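Side-chain contacts in ethylbenzene dehydrogenase alpha-subunit (PDB 2IVF), which belongs to the molybdopterin oxidoreductase family and carries a molybdenum atom, MGD, MD1 and an iron/sulfur cluster: residues 325-330 with 800-805; 334-337 with 342-345; 352-357 with 806-811; 369-374 with 521-526. All blocks are in the same frame, centred on the assembly; numbering follows the deposited sequence.

Contact 1. Residues 325-330 with 800-805; sequences VCEQTD and DDKKVF
Gln328 and Lys802 mark the closest approach of the two backbones, CA to CA 7.9 Å. Gln328 is near the end of helix 322-328 and Lys802 is the first residue after a helix to leave helical phi/psi, with positive phi; side chains make this buried contact, which ties the helix end to the loop between helices 796-800 and 819-824. Glu327 has an extended chain, CG anti to its backbone N (chi1 166°), which carries the carboxylate out to Lys802. The lysine, bent at chi2, crosses it at about a right angle, and NZ forms a salt bridge with Glu327 OE2 at a short 2.5 Å, on the syn side but well out of the carboxylate plane; Glu327 OE1 is 2.9 Å from the same NZ. The anti side of OE2 takes a second donor, Gln328 NE2, at 2.9 Å. Three residues on from Lys802, Phe805 turns its ring edge to the glutamine: Gln328 OE1 lies in the ring plane, 3.8 Å from CE1, and the amide stands 76° from the ring. Gln328 O comes obliquely to the same Phe805 CE1 at 3.7 Å. Outside the contact, Trp471 donates to Gln328 OE1, while the backbone oxygens of His798 and Phe799 accept from Gln328 NE2 and Lys802 NZ. These partners fix which way round the amide sits, and the buried carboxylate of Glu327, gripped by a lysine and an amide, is probably stabilised as an anion.

Contact 2. Residues 334-337 with 342-345; sequences LVRM and FLSA
A chi1 of -65° sets Leu334 CG opposite its own carbonyl carbon, whereas in Leu343 CG is opposite the backbone N (chi1 -180°); the two isobutyl groups end up side by side, pointing the same way, with Leu334 CD1 4.1 Å from Leu343 CD2. The backbones join through a single beta bridge between Val335 and Phe342. Its hydrogen bond runs from Leu343 N to Leu334 O, 2.8 Å long, the donor tilted 34° from the carbonyl plane. Phe342 CA adds a CA-H...O contact to Leu334 O at 3.4 Å, and a water sits between Leu334 O and Leu343 O, so this carbonyl is well supplied with partners. Val335 CG2 meets Phe342 obliquely, 3.9 Å from CD1. Farther along, the aliphatic part of Arg336 crosses Leu343, with Arg336 CG 4.0 Å from Leu343 CD1. The guanidinium group of Arg336 pairs with Asp338. The bridge closes a tight return of the chain. Strand 334-336 is the outermost strand of its antiparallel sheet and pairs there with strand 395-400; Leu334 and Leu343 pack on Val366 of strand 365-369 and Tyr357 of strand 356-360, and Ser344 caps the start of helix 345-349.

Contact 3. Residues 352-357 with 806-811; sequences EAKQFY and PTHTRR
Lys354 meets the imidazole of His808. CB heads for segment 806-811, and bends at chi2 (-142°) and chi3 (-75°) carry the chain obliquely past the ring: CG is 4.1 Å from His808 CE1, and CD comes to 3.5 Å from His808 ND1. NZ, beyond it, reaches water. One molecule accepts from Lys354 NZ and lies in the imidazole plane, 2.6 Å from His808 ND1, bridging the two side chains; NZ also makes a salt bridge to Glu950. Phe356 meets the histidine at the NE2 and CD2 atoms. Its CZ is 3.5 Å from His808 NE2, with the ring planes at 45° and the centroids 5.3 Å apart, an oblique pair. The edge of the phenyl ring also meets backbone: Phe356 CE2 is 3.5 Å from His808 O, near the ring plane, and Thr809 CA lies beside it. Lys354 O lies 3.5 Å above one face of the Phe356 ring, offset toward its rim, and a second water sits between this oxygen and His808 O.

Both segments are built on type I turns, Glu352 to Gln355 and Thr807 to Arg810. The latter is held by its own side chains: Thr807 OG1 donates to Arg811 O on a lone pair, Thr809 OG1 accepts from Arg811 N in an ST turn, and Arg811 NH1 donates to Thr809 O, 3.0 Å away in the guanidinium plane. Around this, Tyr949 stacks on His808 and Phe342 meets Phe356. Phe356 bonds through its backbone to Ala369 of strand 365-369, while Pro806 and Arg810 rest on helix 526-540.

Contact 4. Residues 369-374 with 521-526; sequences ASRGTL and DPTSTD
Asp521, the first residue beyond helix 504-520, meets Arg371 and opens a type I beta turn that ends at Ser524 and carries an Asx turn inside it. With CG anti to the backbone N (chi1 -175°), the carboxylate reaches the arginine, its plane 24° from that of the guanidinium group. Asp521 OD2 lies at the guanidinium edge, taking NH1 of Arg371 at 2.8 Å (152°) and, weakly, NH2 at 3.2 Å; Arg810 is a second salt-bridge partner of OD2. The other oxygen serves its own turn: Asp521 OD1 accepts from Thr523 N from above the carboxylate plane and lies a very short 2.5 Å from Thr523 OG1. Thr523 comes next across the contact, its CB 4.2 Å from Gly372 CA, with OG1 also accepting from Arg810. Ser524 then closes the turn, both its N and its OG donating to Asp521 O. Thr525 is the N-cap of helix 526-540. On the opposing loop, Ser370 OG plays a matching role, accepting from Gly372 N (2.9 Å) and Thr373 N in an ST turn and ST motif, bonds that span Arg371. At this partly exposed surface a water finishes the join, donating to Thr523 O at 2.9 Å and only weakly to Gly372 O at 3.5 Å.

In the fold
All four contacts lie on the same side of the chain's centre. Contacts 1, 3 and 4 are packed together, with centres 9 to 12 Å apart, because the stretch 800-811 supplies one side of contacts 1 and 3 and also meets contact 4: Arg810 NH2 reaches Asp521 OD2 at 2.7 Å, and Lys803 NZ reaches Asp526 OD1 at 2.6 Å. Contact 2 is centred about 11 Å from contact 3, where Leu334 N lies 2.9 Å from Tyr357 O, and about 19 Å from contacts 1 and 4; Asp330 OD2 packs on Phe342 CZ at 3.5 Å. No residue here lines the iron/sulfur cluster pocket. Contacts 1 and 3 join 800-811 to the molybdopterin oxidoreductase range; contacts 2 and 4 lie within it.

Contact 1. Residues 325-330 with 800-805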
loop_
_atom_site.group_PDB
_atom_site.type_symbol
_atom_site.label_atom_id
_atom_site.label_comp_id
_atom_site.label_asym_id
_atom_site.label_seq_id
_atom_site.Cartn_x
_atom_site.Cartn_y
_atom_site.Cartn_z
ATOM N N VAL A 325 -10.424 38.146 -6.371
ATOM C CA VAL A 325 -10.427 37.925 -7.820
ATOM C C VAL A 325 -9.770 39.092 -8.558
ATOM O O VAL A 325 -8.924 38.927 -9.431
ATOM C CB VAL A 325 -11.863 37.643 -8.287
ATOM C CG1 VAL A 325 -12.147 38.125 -9.699
ATOM C CG2 VAL A 325 -12.158 36.155 -8.115
ATOM N N CYS A 326 -10.132 40.283 -8.156
ATOM C CA CYS A 326 -9.623 41.492 -8.780
ATOM C C CYS A 326 -8.150 41.678 -8.550
ATOM O O CYS A 326 -7.454 42.237 -9.372
ATOM C CB CYS A 326 -10.410 42.677 -8.256
ATOM S SG CYS A 326 -12.013 42.806 -9.054
ATOM N N GLU A 327 -7.653 41.176 -7.440
ATOM C CA GLU A 327 -6.242 41.384 -7.106
ATOM C C GLU A 327 -5.358 40.281 -7.675
ATOM O O GLU A 327 -4.288 40.565 -8.243
ATOM C CB GLU A 327 -6.125 41.496 -5.579
ATOM C CG GLU A 327 -4.763 41.396 -4.961
ATOM C CD GLU A 327 -4.891 41.290 -3.443
ATOM O OE1 GLU A 327 -5.193 42.339 -2.817
ATOM O OE2 GLU A 327 -4.728 40.165 -2.899
ATOM N N GLN A 328 -5.803 39.036 -7.541
ATOM C CA GLN A 328 -4.952 37.886 -7.688
ATOM C C GLN A 328 -4.915 37.333 -9.087
ATOM O O GLN A 328 -4.006 36.588 -9.408
ATOM C CB GLN A 328 -5.385 36.753 -6.737
ATOM C CG GLN A 328 -5.239 37.024 -5.253
ATOM C CD GLN A 328 -3.790 36.957 -4.803
ATOM O OE1 GLN A 328 -3.103 35.978 -5.065
ATOM N NE2 GLN A 328 -3.312 38.014 -4.156
ATOM N N THR A 329 -5.897 37.685 -9.916
ATOM C CA THR A 329 -6.128 36.961 -11.157
ATOM C C THR A 329 -6.293 37.871 -12.355
ATOM O O THR A 329 -6.313 39.087 -12.229
ATOM C CB THR A 329 -7.396 36.087 -11.095
ATOM O OG1 THR A 329 -8.531 36.940 -11.288
ATOM C CG2 THR A 329 -7.503 35.321 -9.773
ATOM N N ASP A 330 -6.387 37.230 -13.521
ATOM C CA ASP A 330 -6.570 37.927 -14.765
ATOM C C ASP A 330 -8.039 38.210 -15.023
ATOM O O ASP A 330 -8.358 38.813 -16.032
ATOM C CB ASP A 330 -5.921 37.178 -15.934
ATOM C CG ASP A 330 -6.587 35.854 -16.263
ATOM O OD1 ASP A 330 -7.279 35.279 -15.383
ATOM O OD2 ASP A 330 -6.399 35.386 -17.425
ATOM N N ASP A 800 -0.552 37.727 1.014
ATOM C CA ASP A 800 -0.131 38.734 2.029
ATOM C C ASP A 800 0.691 39.846 1.438
ATOM O O ASP A 800 0.526 40.998 1.798
ATOM C CB ASP A 800 0.709 38.102 3.161
ATOM C CG ASP A 800 -0.150 37.355 4.195
ATOM O OD1 ASP A 800 -1.392 37.522 4.182
ATOM O OD2 ASP A 800 0.410 36.613 5.026
ATOM N N ASP A 801 1.642 39.482 0.596
ATOM C CA ASP A 801 2.643 40.407 0.099
ATOM C C ASP A 801 2.315 40.989 -1.268
ATOM O O ASP A 801 2.994 41.881 -1.761
ATOM C CB ASP A 801 4.018 39.706 0.046
ATOM C CG ASP A 801 4.585 39.447 1.430
ATOM O OD1 ASP A 801 4.063 40.064 2.383
ATOM O OD2 ASP A 801 5.544 38.643 1.530
ATOM N N LYS A 802 1.301 40.431 -1.898
ATOM C CA LYS A 802 0.863 40.861 -3.204
ATOM C C LYS A 802 1.926 40.618 -4.255
ATOM O O LYS A 802 2.032 41.363 -5.218
ATOM C CB LYS A 802 0.405 42.314 -3.180
ATOM C CG LYS A 802 -0.564 42.626 -2.057
ATOM C CD LYS A 802 -1.817 41.768 -2.079
ATOM C CE LYS A 802 -2.612 41.928 -0.763
ATOM N NZ LYS A 802 -3.749 40.972 -0.710
ATOM N N LYS A 803 2.704 39.570 -4.037
ATOM C CA LYS A 803 3.742 39.180 -4.977
ATOM C C LYS A 803 3.125 38.657 -6.290
ATOM O O LYS A 803 2.222 37.797 -6.293
ATOM C CB LYS A 803 4.682 38.138 -4.360
ATOM C CG LYS A 803 5.978 37.959 -5.119
ATOM C CD LYS A 803 6.840 36.793 -4.577
ATOM C CE LYS A 803 8.177 36.665 -5.298
ATOM N NZ LYS A 803 9.147 35.774 -4.568
ATOM N N VAL A 804 3.652 39.167 -7.390
ATOM C CA VAL A 804 3.218 38.779 -8.731
ATOM C C VAL A 804 3.501 37.304 -9.002
ATOM O O VAL A 804 4.349 36.670 -8.339
ATOM C CB VAL A 804 3.865 39.686 -9.849
ATOM C CG1 VAL A 804 3.373 41.150 -9.720
ATOM C CG2 VAL A 804 5.402 39.648 -9.831
ATOM N N PHE A 805 2.791 36.763 -9.990
ATOM C CA PHE A 805 2.962 35.395 -10.402
ATOM C C PHE A 805 3.827 35.371 -11.634
ATOM O O PHE A 805 3.786 36.313 -12.435
ATOM C CB PHE A 805 1.617 34.781 -10.773
ATOM C CG PHE A 805 0.742 34.517 -9.623
ATOM C CD1 PHE A 805 -0.041 35.525 -9.078
ATOM C CD2 PHE A 805 0.698 33.260 -9.079
ATOM C CE1 PHE A 805 -0.894 35.251 -8.008
ATOM C CE2 PHE A 805 -0.116 32.978 -8.011
ATOM C CZ PHE A 805 -0.919 33.974 -7.481
#

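Contact 2. Residues 334-337 with 342-345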
loop_
_atom_site.group_PDB
_atom_site.type_symbol
_atom_site.label_atom_id
_atom_site.label_comp_id
_atom_site.label_asym_id
_atom_site.label_seq_id
_atom_site.Cartn_x
_atom_site.Cartn_y
_atom_site.Cartn_z
ATOM N N LEU A 334 -8.485 43.252 -19.333
ATOM C CA LEU A 334 -9.263 43.485 -20.537
ATOM C C LEU A 334 -8.722 42.738 -21.745
ATOM O O LEU A 334 -7.506 42.648 -21.971
ATOM C CB LEU A 334 -9.306 44.956 -20.836
ATOM C CG LEU A 334 -10.020 45.860 -19.833
ATOM C CD1 LEU A 334 -9.769 47.332 -20.277
ATOM C CD2 LEU A 334 -11.520 45.553 -19.787
ATOM N N VAL A 335 -9.673 42.218 -22.513
ATOM C CA VAL A 335 -9.432 41.427 -23.678
ATOM C C VAL A 335 -10.160 42.106 -24.819
ATOM O O VAL A 335 -11.245 42.656 -24.641
ATOM C CB VAL A 335 -9.925 39.967 -23.466
ATOM C CG1 VAL A 335 -9.678 39.151 -24.704
ATOM C CG2 VAL A 335 -9.212 39.345 -22.300
ATOM N N ARG A 336 -9.512 42.118 -25.973
ATOM C CA ARG A 336 -10.016 42.739 -27.176
ATOM C C ARG A 336 -11.051 41.814 -27.785
ATOM O O ARG A 336 -10.817 40.606 -27.901
ATOM C CB ARG A 336 -8.865 42.951 -28.166
ATOM C CG ARG A 336 -7.800 43.947 -27.703
ATOM C CD ARG A 336 -6.658 44.105 -28.695
ATOM N NE ARG A 336 -7.117 44.397 -30.046
ATOM C CZ ARG A 336 -6.331 44.806 -31.044
ATOM N NH1 ARG A 336 -5.035 45.000 -30.871
ATOM N NH2 ARG A 336 -6.851 45.003 -32.233
ATOM N N MET A 337 -12.199 42.363 -28.157
ATOM C CA MET A 337 -13.262 41.561 -28.770
ATOM C C MET A 337 -13.012 41.270 -30.250
ATOM O O MET A 337 -13.684 40.415 -30.832
ATOM C CB MET A 337 -14.620 42.229 -28.582
ATOM C CG MET A 337 -15.100 42.226 -27.138
ATOM S SD MET A 337 -15.411 40.572 -26.568
ATOM C CE MET A 337 -13.833 40.080 -25.856
ATOM N N PHE A 342 -5.379 39.806 -24.885
ATOM C CA PHE A 342 -5.340 40.848 -23.864
ATOM C C PHE A 342 -5.025 42.204 -24.518
ATOM O O PHE A 342 -4.155 42.305 -25.412
ATOM C CB PHE A 342 -4.305 40.552 -22.782
ATOM C CG PHE A 342 -4.669 39.414 -21.860
ATOM C CD1 PHE A 342 -5.624 39.575 -20.865
ATOM C CD2 PHE A 342 -4.018 38.188 -21.970
ATOM C CE1 PHE A 342 -5.953 38.526 -20.005
ATOM C CE2 PHE A 342 -4.316 37.146 -21.137
ATOM C CZ PHE A 342 -5.298 37.304 -20.128
ATOM N N LEU A 343 -5.756 43.230 -24.086
ATOM C CA LEU A 343 -5.454 44.598 -24.480
ATOM C C LEU A 343 -4.094 44.970 -23.913
ATOM O O LEU A 343 -3.892 44.850 -22.696
ATOM C CB LEU A 343 -6.508 45.550 -23.931
ATOM C CG LEU A 343 -6.319 47.023 -24.270
ATOM C CD1 LEU A 343 -6.321 47.185 -25.772
ATOM C CD2 LEU A 343 -7.416 47.846 -23.588
ATOM N N SER A 344 -3.177 45.395 -24.787
ATOM C CA SER A 344 -1.825 45.751 -24.383
ATOM C C SER A 344 -1.537 47.223 -24.605
ATOM O O SER A 344 -2.232 47.915 -25.375
ATOM C CB SER A 344 -0.781 44.915 -25.117
ATOM O OG SER A 344 -0.462 45.455 -26.387
ATOM N N ALA A 345 -0.517 47.709 -23.905
ATOM C CA ALA A 345 -0.118 49.100 -24.001
ATOM C C ALA A 345 0.421 49.356 -25.398
ATOM O O ALA A 345 0.298 50.458 -25.907
ATOM C CB ALA A 345 0.909 49.426 -22.950
HETATM O O HOH W 1 -5.564 44.154 -20.813
#

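Contact 3. Residues 352-357 with 806-811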
loop_
_atom_site.group_PDB
_atom_site.type_symbol
_atom_site.label_atom_id
_atom_site.label_comp_id
_atom_site.label_asym_id
_atom_site.label_seq_id
_atom_site.Cartn_x
_atom_site.Cartn_y
_atom_site.Cartn_z
ATOM N N GLU A 352 4.516 48.720 -23.857
ATOM C CA GLU A 352 4.874 47.313 -23.753
ATOM C C GLU A 352 3.745 46.378 -24.172
ATOM O O GLU A 352 2.566 46.623 -23.911
ATOM C CB GLU A 352 5.303 46.969 -22.336
ATOM C CG GLU A 352 6.522 47.739 -21.868
ATOM C CD GLU A 352 6.802 47.481 -20.398
ATOM O OE1 GLU A 352 6.180 46.557 -19.838
ATOM O OE2 GLU A 352 7.621 48.224 -19.806
ATOM N N ALA A 353 4.150 45.291 -24.807
ATOM C CA ALA A 353 3.256 44.280 -25.316
ATOM C C ALA A 353 2.596 43.503 -24.193
ATOM O O ALA A 353 1.518 42.951 -24.386
ATOM C CB ALA A 353 4.043 43.319 -26.222
ATOM N N LYS A 354 3.266 43.442 -23.042
ATOM C CA LYS A 354 2.796 42.682 -21.909
ATOM C C LYS A 354 2.321 43.605 -20.788
ATOM O O LYS A 354 2.183 43.173 -19.662
ATOM C CB LYS A 354 3.893 41.718 -21.451
ATOM C CG LYS A 354 4.199 40.643 -22.523
ATOM C CD LYS A 354 4.483 39.296 -21.948
ATOM C CE LYS A 354 5.859 39.197 -21.326
ATOM N NZ LYS A 354 6.030 37.878 -20.664
ATOM N N GLN A 355 2.079 44.881 -21.104
ATOM C CA GLN A 355 1.412 45.772 -20.175
ATOM C C GLN A 355 -0.086 45.678 -20.446
ATOM O O GLN A 355 -0.566 45.972 -21.544
ATOM C CB GLN A 355 1.916 47.203 -20.314
ATOM C CG GLN A 355 1.161 48.238 -19.454
ATOM C CD GLN A 355 1.290 47.984 -17.952
ATOM O OE1 GLN A 355 2.359 48.160 -17.379
ATOM N NE2 GLN A 355 0.202 47.589 -17.318
ATOM N N PHE A 356 -0.830 45.274 -19.436
ATOM C CA PHE A 356 -2.255 45.017 -19.616
ATOM C C PHE A 356 -3.101 45.994 -18.820
ATOM O O PHE A 356 -2.553 46.877 -18.128
ATOM C CB PHE A 356 -2.574 43.571 -19.306
ATOM C CG PHE A 356 -1.767 42.600 -20.095
ATOM C CD1 PHE A 356 -1.717 42.665 -21.473
ATOM C CD2 PHE A 356 -1.067 41.600 -19.468
ATOM C CE1 PHE A 356 -0.979 41.766 -22.188
ATOM C CE2 PHE A 356 -0.328 40.696 -20.193
ATOM C CZ PHE A 356 -0.295 40.775 -21.549
ATOM N N TYR A 357 -4.427 45.874 -18.960
ATOM C CA TYR A 357 -5.338 46.874 -18.434
ATOM C C TYR A 357 -6.487 46.350 -17.611
ATOM O O TYR A 357 -7.064 45.297 -17.912
ATOM C CB TYR A 357 -5.925 47.684 -19.571
ATOM C CG TYR A 357 -4.917 48.570 -20.256
ATOM C CD1 TYR A 357 -4.742 49.886 -19.849
ATOM C CD2 TYR A 357 -4.117 48.080 -21.275
ATOM C CE1 TYR A 357 -3.833 50.671 -20.420
ATOM C CE2 TYR A 357 -3.201 48.870 -21.870
ATOM C CZ TYR A 357 -3.065 50.175 -21.450
ATOM O OH TYR A 357 -2.164 51.006 -22.054
ATOM N N PRO A 806 4.631 34.297 -11.795
ATOM C CA PRO A 806 5.467 34.240 -12.987
ATOM C C PRO A 806 4.698 33.784 -14.246
ATOM O O PRO A 806 4.970 32.706 -14.815
ATOM C CB PRO A 806 6.560 33.274 -12.568
ATOM C CG PRO A 806 5.819 32.275 -11.700
ATOM C CD PRO A 806 4.869 33.134 -10.900
ATOM N N THR A 807 3.754 34.618 -14.674
ATOM C CA THR A 807 2.878 34.316 -15.797
ATOM C C THR A 807 2.893 35.510 -16.780
ATOM O O THR A 807 3.314 36.600 -16.428
ATOM C CB THR A 807 1.404 34.100 -15.364
ATOM O OG1 THR A 807 0.895 35.266 -14.710
ATOM C CG2 THR A 807 1.206 32.902 -14.492
ATOM N N HIS A 808 2.444 35.260 -18.009
ATOM C CA HIS A 808 2.171 36.287 -19.014
ATOM C C HIS A 808 1.546 37.578 -18.436
ATOM O O HIS A 808 2.053 38.694 -18.681
ATOM C CB HIS A 808 1.237 35.689 -20.055
ATOM C CG HIS A 808 1.104 36.501 -21.303
ATOM N ND1 HIS A 808 2.160 36.724 -22.165
ATOM C CD2 HIS A 808 0.029 37.124 -21.855
ATOM C CE1 HIS A 808 1.745 37.459 -23.185
ATOM N NE2 HIS A 808 0.452 37.705 -23.028
ATOM N N THR A 809 0.446 37.403 -17.718
ATOM C CA THR A 809 -0.343 38.493 -17.109
ATOM C C THR A 809 0.153 38.971 -15.751
ATOM O O THR A 809 -0.397 39.947 -15.188
ATOM C CB THR A 809 -1.797 38.068 -16.889
ATOM O OG1 THR A 809 -1.852 36.939 -16.000
ATOM C CG2 THR A 809 -2.492 37.753 -18.225
ATOM N N ARG A 810 1.163 38.277 -15.223
ATOM C CA ARG A 810 1.685 38.470 -13.857
ATOM C C ARG A 810 0.693 38.095 -12.758
ATOM O O ARG A 810 0.912 38.361 -11.573
ATOM C CB ARG A 810 2.192 39.879 -13.634
ATOM C CG ARG A 810 3.509 40.161 -14.344
ATOM C CD ARG A 810 4.704 39.488 -13.617
ATOM N NE ARG A 810 5.891 39.458 -14.484
ATOM C CZ ARG A 810 6.801 40.417 -14.539
ATOM N NH1 ARG A 810 6.688 41.486 -13.781
ATOM N NH2 ARG A 810 7.834 40.320 -15.373
ATOM N N ARG A 811 -0.400 37.474 -13.171
ATOM C CA ARG A 811 -1.453 37.067 -12.267
ATOM C C ARG A 811 -1.796 35.604 -12.423
ATOM O O ARG A 811 -1.259 34.902 -13.282
ATOM C CB ARG A 811 -2.682 37.931 -12.499
ATOM C CG ARG A 811 -2.436 39.372 -12.107
ATOM C CD ARG A 811 -3.090 40.397 -13.034
ATOM N NE ARG A 811 -2.954 41.674 -12.353
ATOM C CZ ARG A 811 -1.848 42.414 -12.336
ATOM N NH1 ARG A 811 -0.793 42.079 -13.066
ATOM N NH2 ARG A 811 -1.825 43.531 -11.628
HETATM O O HOH W 2 2.463 41.091 -18.000
HETATM O O HOH W 3 4.539 35.723 -22.517
HETATM O O HOH W 4 4.942 38.798 -17.641
#

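Contact 4. Residues 369-374 with 521-526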
loop_
_atom_site.group_PDB
_atom_site.type_symbol
_atom_site.label_atom_id
_atom_site.label_comp_id
_atom_site.label_asym_id
_atom_site.label_seq_id
_atom_site.Cartn_x
_atom_site.Cartn_y
_atom_site.Cartn_z
ATOM N N ALA A 369 -2.811 47.885 -15.463
ATOM C CA ALA A 369 -2.654 46.925 -14.379
ATOM C C ALA A 369 -1.141 46.740 -14.150
ATOM O O ALA A 369 -0.375 46.479 -15.100
ATOM C CB ALA A 369 -3.319 45.599 -14.740
ATOM N N SER A 370 -0.706 46.905 -12.900
ATOM C CA SER A 370 0.717 46.868 -12.610
ATOM C C SER A 370 1.282 45.483 -12.868
ATOM O O SER A 370 0.700 44.478 -12.461
ATOM C CB SER A 370 1.005 47.310 -11.182
ATOM O OG SER A 370 2.304 46.910 -10.769
ATOM N N ARG A 371 2.433 45.459 -13.533
ATOM C CA ARG A 371 3.217 44.251 -13.726
ATOM C C ARG A 371 4.076 43.893 -12.519
ATOM O O ARG A 371 4.634 42.807 -12.478
ATOM C CB ARG A 371 4.148 44.400 -14.918
ATOM C CG ARG A 371 3.432 44.733 -16.223
ATOM C CD ARG A 371 4.330 44.559 -17.414
ATOM N NE ARG A 371 4.734 43.171 -17.606
ATOM C CZ ARG A 371 5.990 42.732 -17.611
ATOM N NH1 ARG A 371 7.006 43.564 -17.446
ATOM N NH2 ARG A 371 6.227 41.446 -17.795
ATOM N N GLY A 372 4.190 44.801 -11.550
ATOM C CA GLY A 372 5.163 44.654 -10.469
ATOM C C GLY A 372 4.572 44.278 -9.135
ATOM O O GLY A 372 5.278 43.750 -8.268
ATOM N N THR A 373 3.286 44.532 -8.948
ATOM C CA THR A 373 2.612 44.135 -7.725
ATOM C C THR A 373 1.139 43.818 -8.027
ATOM O O THR A 373 0.572 44.304 -9.009
ATOM C CB THR A 373 2.672 45.262 -6.644
ATOM O OG1 THR A 373 2.063 44.800 -5.441
ATOM C CG2 THR A 373 1.936 46.489 -7.084
ATOM N N LEU A 374 0.536 43.017 -7.172
ATOM C CA LEU A 374 -0.877 42.710 -7.288
ATOM C C LEU A 374 -1.714 43.663 -6.452
ATOM O O LEU A 374 -2.932 43.614 -6.482
ATOM C CB LEU A 374 -1.156 41.284 -6.819
ATOM C CG LEU A 374 -0.429 40.133 -7.515
ATOM C CD1 LEU A 374 -0.743 38.828 -6.775
ATOM C CD2 LEU A 374 -0.814 40.034 -8.990
ATOM N N ASP A 521 13.926 42.674 -17.448
ATOM C CA ASP A 521 12.703 43.215 -16.870
ATOM C C ASP A 521 12.870 43.566 -15.387
ATOM O O ASP A 521 12.860 42.675 -14.540
ATOM C CB ASP A 521 11.590 42.197 -17.049
ATOM C CG ASP A 521 10.247 42.712 -16.577
ATOM O OD1 ASP A 521 10.181 43.784 -15.919
ATOM O OD2 ASP A 521 9.250 42.038 -16.893
ATOM N N PRO A 522 13.006 44.864 -15.063
ATOM C CA PRO A 522 13.210 45.262 -13.665
ATOM C C PRO A 522 12.042 44.997 -12.710
ATOM O O PRO A 522 12.162 45.284 -11.516
ATOM C CB PRO A 522 13.465 46.778 -13.759
ATOM C CG PRO A 522 13.836 47.025 -15.185
ATOM C CD PRO A 522 13.034 46.034 -15.959
ATOM N N THR A 523 10.925 44.486 -13.227
ATOM C CA THR A 523 9.785 44.137 -12.392
ATOM C C THR A 523 9.828 42.652 -12.068
ATOM O O THR A 523 9.004 42.147 -11.290
ATOM C CB THR A 523 8.447 44.515 -13.073
ATOM O OG1 THR A 523 8.299 43.767 -14.277
ATOM C CG2 THR A 523 8.411 46.023 -13.413
ATOM N N SER A 524 10.815 41.958 -12.641
ATOM C CA SER A 524 10.972 40.529 -12.440
ATOM C C SER A 524 11.240 40.222 -10.979
ATOM O O SER A 524 11.819 41.038 -10.276
ATOM C CB SER A 524 12.142 39.986 -13.262
ATOM O OG SER A 524 11.868 40.087 -14.642
ATOM N N THR A 525 10.816 39.033 -10.553
ATOM C CA THR A 525 11.052 38.539 -9.190
ATOM C C THR A 525 12.133 37.469 -9.153
ATOM O O THR A 525 12.525 36.887 -10.176
ATOM C CB THR A 525 9.794 37.912 -8.615
ATOM O OG1 THR A 525 9.385 36.845 -9.475
ATOM C CG2 THR A 525 8.667 38.934 -8.507
ATOM N N ASP A 526 12.598 37.184 -7.943
ATOM C CA ASP A 526 13.529 36.080 -7.730
ATOM C C ASP A 526 13.010 34.794 -8.359
ATOM O O ASP A 526 13.764 34.033 -8.991
ATOM C CB ASP A 526 13.822 35.898 -6.230
ATOM C CG ASP A 526 12.560 35.953 -5.350
ATOM O OD1 ASP A 526 11.423 35.708 -5.809
ATOM O OD2 ASP A 526 12.727 36.263 -4.159
HETATM O O HOH W 5 8.666 42.988 -8.509
#